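Local structure of kelch domain-containing protein (Colletotrichum graminicola M1.001, 5C86) at residues I85-S90 against S112-S117; Y229-G234 against Y453-P458; K235-G240 against E313-A318. The protein probably oxidises alcohols at a mononuclear copper site, as a fungal alcohol oxidase of the galactose oxidase and glyoxal oxidase family. All coordinates share one frame; numbering follows the deposited sequence. Where two conformers were deposited one is given.

Contact 1: residues I85-S90 against S112-S117; sequences IVTGGS and SNMQIS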
loop_
_atom_site.group_PDB
_atom_site.type_symbol
_atom_site.label_atom_id
_atom_site.label_comp_id
_atom_site.label_asym_id
_atom_site.label_seq_id
_atom_site.Cartn_x
_atom_site.Cartn_y
_atom_site.Cartn_z
ATOM N N ILE A 85 0.174 1.707 12.646
ATOM C CA ILE A 85 0.283 3.061 13.185
ATOM C C ILE A 85 -0.438 4.036 12.282
ATOM O O ILE A 85 -0.058 4.196 11.105
ATOM C CB ILE A 85 1.723 3.439 13.410
ATOM C CG1 ILE A 85 2.411 2.503 14.490
ATOM C CG2 ILE A 85 1.854 4.916 13.865
ATOM C CD1 ILE A 85 3.875 2.766 14.771
ATOM N N VAL A 86 -1.487 4.720 12.784
ATOM C CA VAL A 86 -2.315 5.608 12.034
ATOM C C VAL A 86 -2.188 7.024 12.604
ATOM O O VAL A 86 -2.362 7.216 13.804
ATOM C CB VAL A 86 -3.747 5.093 12.018
ATOM C CG1 VAL A 86 -4.677 5.982 11.282
ATOM C CG2 VAL A 86 -3.860 3.683 11.444
ATOM N N THR A 87 -1.937 7.989 11.753
ATOM C CA THR A 87 -1.596 9.354 12.154
ATOM C C THR A 87 -2.587 10.325 11.582
ATOM O O THR A 87 -2.877 10.347 10.391
ATOM C CB THR A 87 -0.214 9.755 11.711
ATOM O OG1 THR A 87 0.081 9.328 10.332
ATOM C CG2 THR A 87 0.809 9.153 12.584
ATOM N N GLY A 88 -3.042 11.260 12.430
ATOM C CA GLY A 88 -3.789 12.445 11.924
ATOM C C GLY A 88 -5.091 12.108 11.301
ATOM O O GLY A 88 -5.777 11.143 11.643
ATOM N N GLY A 89 -5.445 12.934 10.309
ATOM C CA GLY A 89 -6.726 12.851 9.701
ATOM C C GLY A 89 -7.719 13.775 10.423
ATOM O O GLY A 89 -7.340 14.880 10.768
ATOM N N SER A 90 -8.927 13.310 10.592
ATOM C CA SER A 90 -9.932 14.196 11.222
ATOM C C SER A 90 -9.464 14.598 12.624
ATOM O O SER A 90 -9.600 15.799 13.047
ATOM C CB SER A 90 -11.283 13.552 11.192
ATOM O OG SER A 90 -11.870 13.544 9.910
ATOM N N SER A 112 2.178 9.075 21.028
ATOM C CA SER A 112 2.462 10.500 21.172
ATOM C C SER A 112 1.812 11.254 20.022
ATOM O O SER A 112 1.896 10.797 18.865
ATOM C CB SER A 112 3.942 10.706 21.196
ATOM O OG SER A 112 4.362 12.083 21.281
ATOM N N ASN A 113 1.242 12.448 20.292
ATOM C CA ASN A 113 0.798 13.316 19.231
ATOM C C ASN A 113 1.957 13.706 18.335
ATOM O O ASN A 113 3.058 13.911 18.708
ATOM C CB ASN A 113 0.255 14.647 19.869
ATOM C CG ASN A 113 -1.026 14.508 20.538
ATOM O OD1 ASN A 113 -1.764 13.560 20.503
ATOM N ND2 ASN A 113 -1.357 15.607 21.231
ATOM N N MET A 114 1.677 13.890 17.034
ATOM C CA MET A 114 2.632 14.494 16.112
ATOM C C MET A 114 3.013 15.937 16.484
ATOM O O MET A 114 2.209 16.583 17.198
ATOM C CB MET A 114 2.086 14.461 14.665
ATOM C CG MET A 114 2.067 13.062 14.022
ATOM S SD MET A 114 1.317 13.126 12.372
ATOM C CE MET A 114 -0.372 13.496 12.647
ATOM N N GLN A 115 4.194 16.328 16.060
ATOM C CA GLN A 115 4.674 17.732 16.200
ATOM C C GLN A 115 3.845 18.693 15.381
ATOM O O GLN A 115 3.686 19.849 15.796
ATOM C CB GLN A 115 6.113 17.884 15.849
ATOM C CG GLN A 115 6.993 17.108 16.833
ATOM C CD GLN A 115 7.000 17.806 18.196
ATOM O OE1 GLN A 115 6.494 17.279 19.181
ATOM N NE2 GLN A 115 7.477 19.044 18.191
ATOM N N ILE A 116 3.384 18.259 14.193
ATOM C CA ILE A 116 2.582 19.110 13.299
ATOM C C ILE A 116 1.345 18.342 12.948
ATOM O O ILE A 116 1.480 17.213 12.347
ATOM C CB ILE A 116 3.345 19.477 12.038
ATOM C CG1 ILE A 116 4.702 20.089 12.392
ATOM C CG2 ILE A 116 2.518 20.367 11.114
ATOM C CD1 ILE A 116 5.776 20.178 11.338
ATOM N N SER A 117 0.171 18.844 13.293
ATOM C CA SER A 117 -1.074 18.172 13.005
ATOM C C SER A 117 -1.334 18.209 11.483
ATOM O O SER A 117 -0.943 19.164 10.796
ATOM C CB SER A 117 -2.259 18.737 13.790
ATOM O OG SER A 117 -2.438 20.118 13.535
#
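In the kelch beta-propeller, strand 84-87, second of the four in its blade, runs out into a Gly-Gly turn, and here the loop leading from this blade to the next lays Met114 against it. The thioether does all the touching. Its sulfur SD sits 3.8 Å from Thr87 CB and 4.0 Å from Thr87 CG2, while the methyl CE reaches on to the backbone, 3.5 Å from Gly88 N and 3.6 Å from Gly88 CA. The bend about the CG-SD bond (chi3 -68°) turns CE along the chain from Thr87 to Gly88, and the two side chains meet at roughly a right angle. Gly88 has no side chain, and a CB there would point at the methyl, so CE can come down onto its backbone. Thr87 offers carbon to the sulfur; its OG1 is taken up in a weak hydrogen bond to Gly75 O in the neighbouring strand. Trp156 of the next blade packs on both Thr87 and Met114. Gly88 lies about 9 Å from the side chain of Tyr120, which binds copper in the metal-loaded protein; this model holds none. A double glycine closing a blade's second strand is consistent with the kelch-repeat pattern, here packed against the inter-blade loop.

Contact 2: residues Y229-G234 against Y453-P458; sequences YDAVAG and YGVAIP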
loop_
_atom_site.group_PDB
_atom_site.type_symbol
_atom_site.label_atom_id
_atom_site.label_comp_id
_atom_site.label_asym_id
_atom_site.label_seq_id
_atom_site.Cartn_x
_atom_site.Cartn_y
_atom_site.Cartn_z
ATOM N N TYR A 229 7.856 -2.829 -6.976
ATOM C CA TYR A 229 7.594 -4.188 -7.375
ATOM C C TYR A 229 8.847 -5.073 -7.350
ATOM O O TYR A 229 8.733 -6.296 -7.435
ATOM C CB TYR A 229 6.915 -4.242 -8.749
ATOM C CG TYR A 229 7.788 -3.818 -9.889
ATOM C CD1 TYR A 229 8.632 -4.684 -10.467
ATOM C CD2 TYR A 229 7.772 -2.518 -10.321
ATOM C CE1 TYR A 229 9.451 -4.255 -11.523
ATOM C CE2 TYR A 229 8.572 -2.044 -11.340
ATOM C CZ TYR A 229 9.416 -2.948 -11.900
ATOM O OH TYR A 229 10.167 -2.518 -12.965
ATOM N N ASP A 230 10.065 -4.499 -7.311
ATOM C CA ASP A 230 11.256 -5.315 -7.128
ATOM C C ASP A 230 12.200 -4.483 -6.312
ATOM O O ASP A 230 12.961 -3.658 -6.882
ATOM C CB ASP A 230 11.864 -5.762 -8.446
ATOM C CG ASP A 230 13.126 -6.611 -8.242
ATOM O OD1 ASP A 230 13.688 -6.625 -7.102
ATOM O OD2 ASP A 230 13.504 -7.312 -9.209
ATOM N N ALA A 231 12.144 -4.626 -4.995
ATOM C CA ALA A 231 12.948 -3.778 -4.129
ATOM C C ALA A 231 14.444 -4.088 -4.218
ATOM O O ALA A 231 15.259 -3.179 -4.014
ATOM C CB ALA A 231 12.474 -3.907 -2.742
ATOM N N VAL A 232 14.781 -5.302 -4.568
ATOM C CA VAL A 232 16.189 -5.681 -4.679
ATOM C C VAL A 232 16.847 -4.889 -5.842
ATOM O O VAL A 232 17.968 -4.380 -5.710
ATOM C CB VAL A 232 16.291 -7.201 -4.863
ATOM C CG1 VAL A 232 17.733 -7.606 -5.169
ATOM C CG2 VAL A 232 15.798 -7.955 -3.631
ATOM N N ALA A 233 16.103 -4.688 -6.906
ATOM C CA ALA A 233 16.586 -3.961 -8.094
ATOM C C ALA A 233 16.254 -2.495 -8.012
ATOM O O ALA A 233 16.580 -1.742 -8.957
ATOM C CB ALA A 233 15.968 -4.584 -9.348
ATOM N N GLY A 234 15.547 -2.071 -6.944
ATOM C CA GLY A 234 15.250 -0.672 -6.826
ATOM C C GLY A 234 14.181 -0.182 -7.801
ATOM O O GLY A 234 14.218 0.948 -8.188
ATOM N N TYR A 453 18.489 -3.213 4.982
ATOM C CA TYR A 453 17.199 -2.846 5.534
ATOM C C TYR A 453 16.482 -1.801 4.719
ATOM O O TYR A 453 15.281 -1.624 4.983
ATOM C CB TYR A 453 17.283 -2.388 6.993
ATOM C CG TYR A 453 17.461 -3.513 7.965
ATOM C CD1 TYR A 453 16.451 -4.341 8.363
ATOM C CD2 TYR A 453 18.725 -3.752 8.549
ATOM C CE1 TYR A 453 16.637 -5.373 9.247
ATOM C CE2 TYR A 453 18.878 -4.769 9.456
ATOM C CZ TYR A 453 17.886 -5.560 9.828
ATOM O OH TYR A 453 18.032 -6.643 10.679
ATOM N N GLY A 454 17.145 -1.134 3.779
ATOM C CA GLY A 454 16.477 -0.245 2.856
ATOM C C GLY A 454 15.698 -0.947 1.798
ATOM O O GLY A 454 14.808 -0.373 1.197
ATOM N N VAL A 455 16.051 -2.226 1.592
ATOM C CA VAL A 455 15.390 -3.140 0.711
ATOM C C VAL A 455 14.326 -3.909 1.515
ATOM O O VAL A 455 13.117 -3.737 1.281
ATOM C CB VAL A 455 16.372 -4.100 0.035
ATOM C CG1 VAL A 455 15.627 -5.205 -0.744
ATOM C CG2 VAL A 455 17.303 -3.308 -0.888
ATOM N N ALA A 456 14.753 -4.652 2.541
ATOM C CA ALA A 456 13.889 -5.397 3.410
ATOM C C ALA A 456 13.566 -4.534 4.594
ATOM O O ALA A 456 14.109 -4.640 5.714
ATOM C CB ALA A 456 14.598 -6.654 3.843
ATOM N N ILE A 457 12.673 -3.586 4.353
ATOM C CA ILE A 457 12.151 -2.740 5.442
ATOM C C ILE A 457 11.606 -3.658 6.554
ATOM O O ILE A 457 10.902 -4.597 6.288
ATOM C CB ILE A 457 11.041 -1.809 4.909
ATOM C CG1 ILE A 457 11.516 -0.832 3.818
ATOM C CG2 ILE A 457 10.385 -1.102 6.074
ATOM C CD1 ILE A 457 12.554 0.187 4.289
ATOM N N PRO A 458 11.956 -3.398 7.826
ATOM C CA PRO A 458 11.459 -4.237 8.891
ATOM C C PRO A 458 9.975 -4.369 8.953
ATOM O O PRO A 458 9.232 -3.441 8.550
ATOM C CB PRO A 458 11.959 -3.573 10.173
ATOM C CG PRO A 458 12.975 -2.676 9.743
ATOM C CD PRO A 458 12.801 -2.282 8.297
#
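Val455 lays both of its methyls over the peptide carbonyl of Ala231. CG2 stands 3.7 Å from Ala231 O, and CG1 lies 3.8 Å from Ala231 C, so the forked end of the valine covers the C=O group. With CG1 anti to the backbone N (chi1 172°), that methyl also touches two side chains of the turn: it is 4.0 Å from Ala231 CB and 4.0 Å from Val232 CG2. Val232 points its CB away from the loop, yet CG2 still reaches the valine from the outer, more exposed margin, whereas Ala231 faces it directly. Across this small patch the contact is purely van der Waals.

The turn is shaped from within. Asp230 OD1 accepts from Ala233 N at 3.1 Å, the N-H coming from above the carboxylate plane, 66° out of it, which makes an Asx motif that folds residues 230-233 back on themselves. On the other side, Ala456 centres an inverse gamma turn, and Val455 O is bonded to Arg430 NH1. Ile432 of strand 431-438 packs against Ala231, Val232 and Val455 alike, bridging the two loops. What meets here is a beta-hairpin turn of a propeller blade and a loop of the C-terminal early-set domain, an interdomain contact of the galactose oxidase-like architecture.

Contact 3: residues K235-G240 against E313-A318; sequences KIFTYG and ELFDPA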
loop_
_atom_site.group_PDB
_atom_site.type_symbol
_atom_site.label_atom_id
_atom_site.label_comp_id
_atom_site.label_asym_id
_atom_site.label_seq_id
_atom_site.Cartn_x
_atom_site.Cartn_y
_atom_site.Cartn_z
ATOM N N LYS A 235 13.221 -0.997 -8.168
ATOM C CA LYS A 235 12.299 -0.695 -9.223
ATOM C C LYS A 235 10.906 -0.295 -8.710
ATOM O O LYS A 235 10.292 -1.028 -7.888
ATOM C CB LYS A 235 12.086 -1.868 -10.130
ATOM C CG LYS A 235 13.337 -2.420 -10.786
ATOM C CD LYS A 235 13.727 -1.605 -11.952
ATOM C CE LYS A 235 14.867 -2.255 -12.730
ATOM N NZ LYS A 235 15.253 -1.324 -13.797
ATOM N N ILE A 236 10.460 0.873 -9.144
ATOM C CA ILE A 236 9.132 1.423 -8.796
ATOM C C ILE A 236 8.317 1.687 -10.056
ATOM O O ILE A 236 8.814 2.360 -10.967
ATOM C CB ILE A 236 9.264 2.656 -7.952
ATOM C CG1 ILE A 236 10.145 2.393 -6.730
ATOM C CG2 ILE A 236 7.895 3.224 -7.579
ATOM C CD1 ILE A 236 10.487 3.633 -6.006
ATOM N N PHE A 237 7.081 1.213 -10.113
ATOM C CA PHE A 237 6.193 1.492 -11.222
ATOM C C PHE A 237 5.319 2.648 -10.810
ATOM O O PHE A 237 4.868 2.721 -9.632
ATOM C CB PHE A 237 5.287 0.282 -11.424
ATOM C CG PHE A 237 4.074 0.510 -12.273
ATOM C CD1 PHE A 237 4.175 0.597 -13.663
ATOM C CD2 PHE A 237 2.835 0.523 -11.706
ATOM C CE1 PHE A 237 3.093 0.751 -14.453
ATOM C CE2 PHE A 237 1.702 0.675 -12.518
ATOM C CZ PHE A 237 1.817 0.725 -13.894
ATOM N N THR A 238 5.059 3.563 -11.736
ATOM C CA THR A 238 4.159 4.721 -11.487
ATOM C C THR A 238 3.156 4.837 -12.532
ATOM O O THR A 238 3.431 4.483 -13.695
ATOM C CB THR A 238 4.906 6.053 -11.388
ATOM O OG1 THR A 238 5.384 6.468 -12.709
ATOM C CG2 THR A 238 6.059 5.977 -10.364
ATOM N N TYR A 239 1.916 5.303 -12.227
ATOM C CA TYR A 239 0.845 5.331 -13.218
ATOM C C TYR A 239 -0.117 6.466 -12.928
ATOM O O TYR A 239 -0.620 6.574 -11.823
ATOM C CB TYR A 239 0.016 4.020 -13.234
ATOM C CG TYR A 239 -0.940 3.930 -14.402
ATOM C CD1 TYR A 239 -0.438 3.561 -15.631
ATOM C CD2 TYR A 239 -2.254 4.264 -14.310
ATOM C CE1 TYR A 239 -1.224 3.495 -16.745
ATOM C CE2 TYR A 239 -3.076 4.214 -15.418
ATOM C CZ TYR A 239 -2.535 3.777 -16.622
ATOM O OH TYR A 239 -3.329 3.677 -17.773
ATOM N N GLY A 240 -0.506 7.167 -13.976
ATOM C CA GLY A 240 -1.693 8.018 -13.940
ATOM C C GLY A 240 -1.616 9.239 -13.066
ATOM O O GLY A 240 -0.549 9.772 -12.777
ATOM N N GLU A 313 -6.473 -3.113 -15.277
ATOM C CA GLU A 313 -5.383 -3.580 -16.097
ATOM C C GLU A 313 -4.360 -4.302 -15.294
ATOM O O GLU A 313 -4.066 -3.946 -14.187
ATOM C CB GLU A 313 -4.777 -2.427 -16.894
ATOM C CG GLU A 313 -5.703 -1.965 -18.055
ATOM C CD GLU A 313 -5.171 -0.689 -18.714
ATOM O OE1 GLU A 313 -5.350 0.455 -18.133
ATOM O OE2 GLU A 313 -4.458 -0.804 -19.787
ATOM N N LEU A 314 -3.836 -5.363 -15.884
ATOM C CA LEU A 314 -2.737 -6.169 -15.355
ATOM C C LEU A 314 -1.470 -5.726 -16.054
ATOM O O LEU A 314 -1.382 -5.767 -17.274
ATOM C CB LEU A 314 -3.022 -7.649 -15.592
ATOM C CG LEU A 314 -2.005 -8.590 -15.022
ATOM C CD1 LEU A 314 -1.781 -8.464 -13.540
ATOM C CD2 LEU A 314 -2.499 -10.013 -15.374
ATOM N N PHE A 315 -0.492 -5.217 -15.292
ATOM C CA PHE A 315 0.748 -4.720 -15.887
ATOM C C PHE A 315 1.884 -5.703 -15.581
ATOM O O PHE A 315 2.036 -6.159 -14.471
ATOM C CB PHE A 315 1.113 -3.374 -15.290
ATOM C CG PHE A 315 2.439 -2.817 -15.745
ATOM C CD1 PHE A 315 2.598 -2.330 -17.021
ATOM C CD2 PHE A 315 3.538 -2.824 -14.902
ATOM C CE1 PHE A 315 3.801 -1.787 -17.392
ATOM C CE2 PHE A 315 4.755 -2.309 -15.278
ATOM C CZ PHE A 315 4.881 -1.806 -16.557
ATOM N N ASP A 316 2.720 -6.012 -16.600
ATOM C CA ASP A 316 3.851 -6.914 -16.459
ATOM C C ASP A 316 5.108 -6.084 -16.572
ATOM O O ASP A 316 5.438 -5.646 -17.648
ATOM C CB ASP A 316 3.806 -8.026 -17.517
ATOM C CG ASP A 316 4.977 -8.983 -17.410
ATOM O OD1 ASP A 316 5.957 -8.690 -16.644
ATOM O OD2 ASP A 316 4.781 -10.050 -18.082
ATOM N N PRO A 317 5.808 -5.811 -15.510
ATOM C CA PRO A 317 6.993 -4.935 -15.604
ATOM C C PRO A 317 8.117 -5.550 -16.408
ATOM O O PRO A 317 8.917 -4.775 -16.866
ATOM C CB PRO A 317 7.427 -4.757 -14.142
ATOM C CG PRO A 317 6.203 -5.066 -13.367
ATOM C CD PRO A 317 5.512 -6.173 -14.100
ATOM N N ALA A 318 8.175 -6.852 -16.596
ATOM C CA ALA A 318 9.262 -7.443 -17.403
ATOM C C ALA A 318 9.125 -7.049 -18.829
ATOM O O ALA A 318 10.166 -6.720 -19.496
ATOM C CB ALA A 318 9.293 -8.920 -17.298
#
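Phe237 and Phe315 lie face against face in an offset stack, centroids 4.3 Å apart and planes tilted by 25°. The tilt and slip bring one edge of each ring closest: Phe237 CD1 is 3.4 Å from Phe315 CE2. The overlap is uneven, for Phe237 CE1 rides over the centre of the Phe315 ring, whereas Phe315 CD2 lies over the Phe237 face, off centre toward its rim. Both rings leave their strands with CG anti to the backbone N (chi1 165° in Phe237), which sends them into the gap from either strand.

Those strands, 235-239 and 313-316, belong to consecutive four-stranded blades of the propeller, so the stack fills the interface between two blades; Ile291 of the second blade packs on both rings. Farther along the same interface Tyr239 and Glu313 cross at about a right angle, phenol ring and carboxylate planes 88° apart. Tyr239 OH is 3.8 Å from Glu313 OE1, and each has its polar partner elsewhere: the hydroxyl bonds to Tyr276 O, while the buried carboxylate takes a salt bridge from Arg278 through OE1 and a hydrogen bond from Lys275 N through OE2. Phe322 meets the rings of both Tyr239 and Phe315.

All three contacts are largely buried, with Val232 the exposed edge of contact 2. Contacts 2 and 3 share a blade: strands 225-230 and 235-239 are neighbours in one sheet, and Asp230 O lies 3.0 Å from Lys235 N, a probable hydrogen bond, while the Tyr229 ring packs on Lys235 and Pro317. Contact 1 stands apart, its centre about 31 Å from that of contact 3 on the opposite side of the chain's centre. The chemistry follows position: a thioether on a strand end nearest the copper-site residues, small aliphatic groups where propeller and C-terminal domain meet, and stacked aromatics with a buried carboxylate between blades.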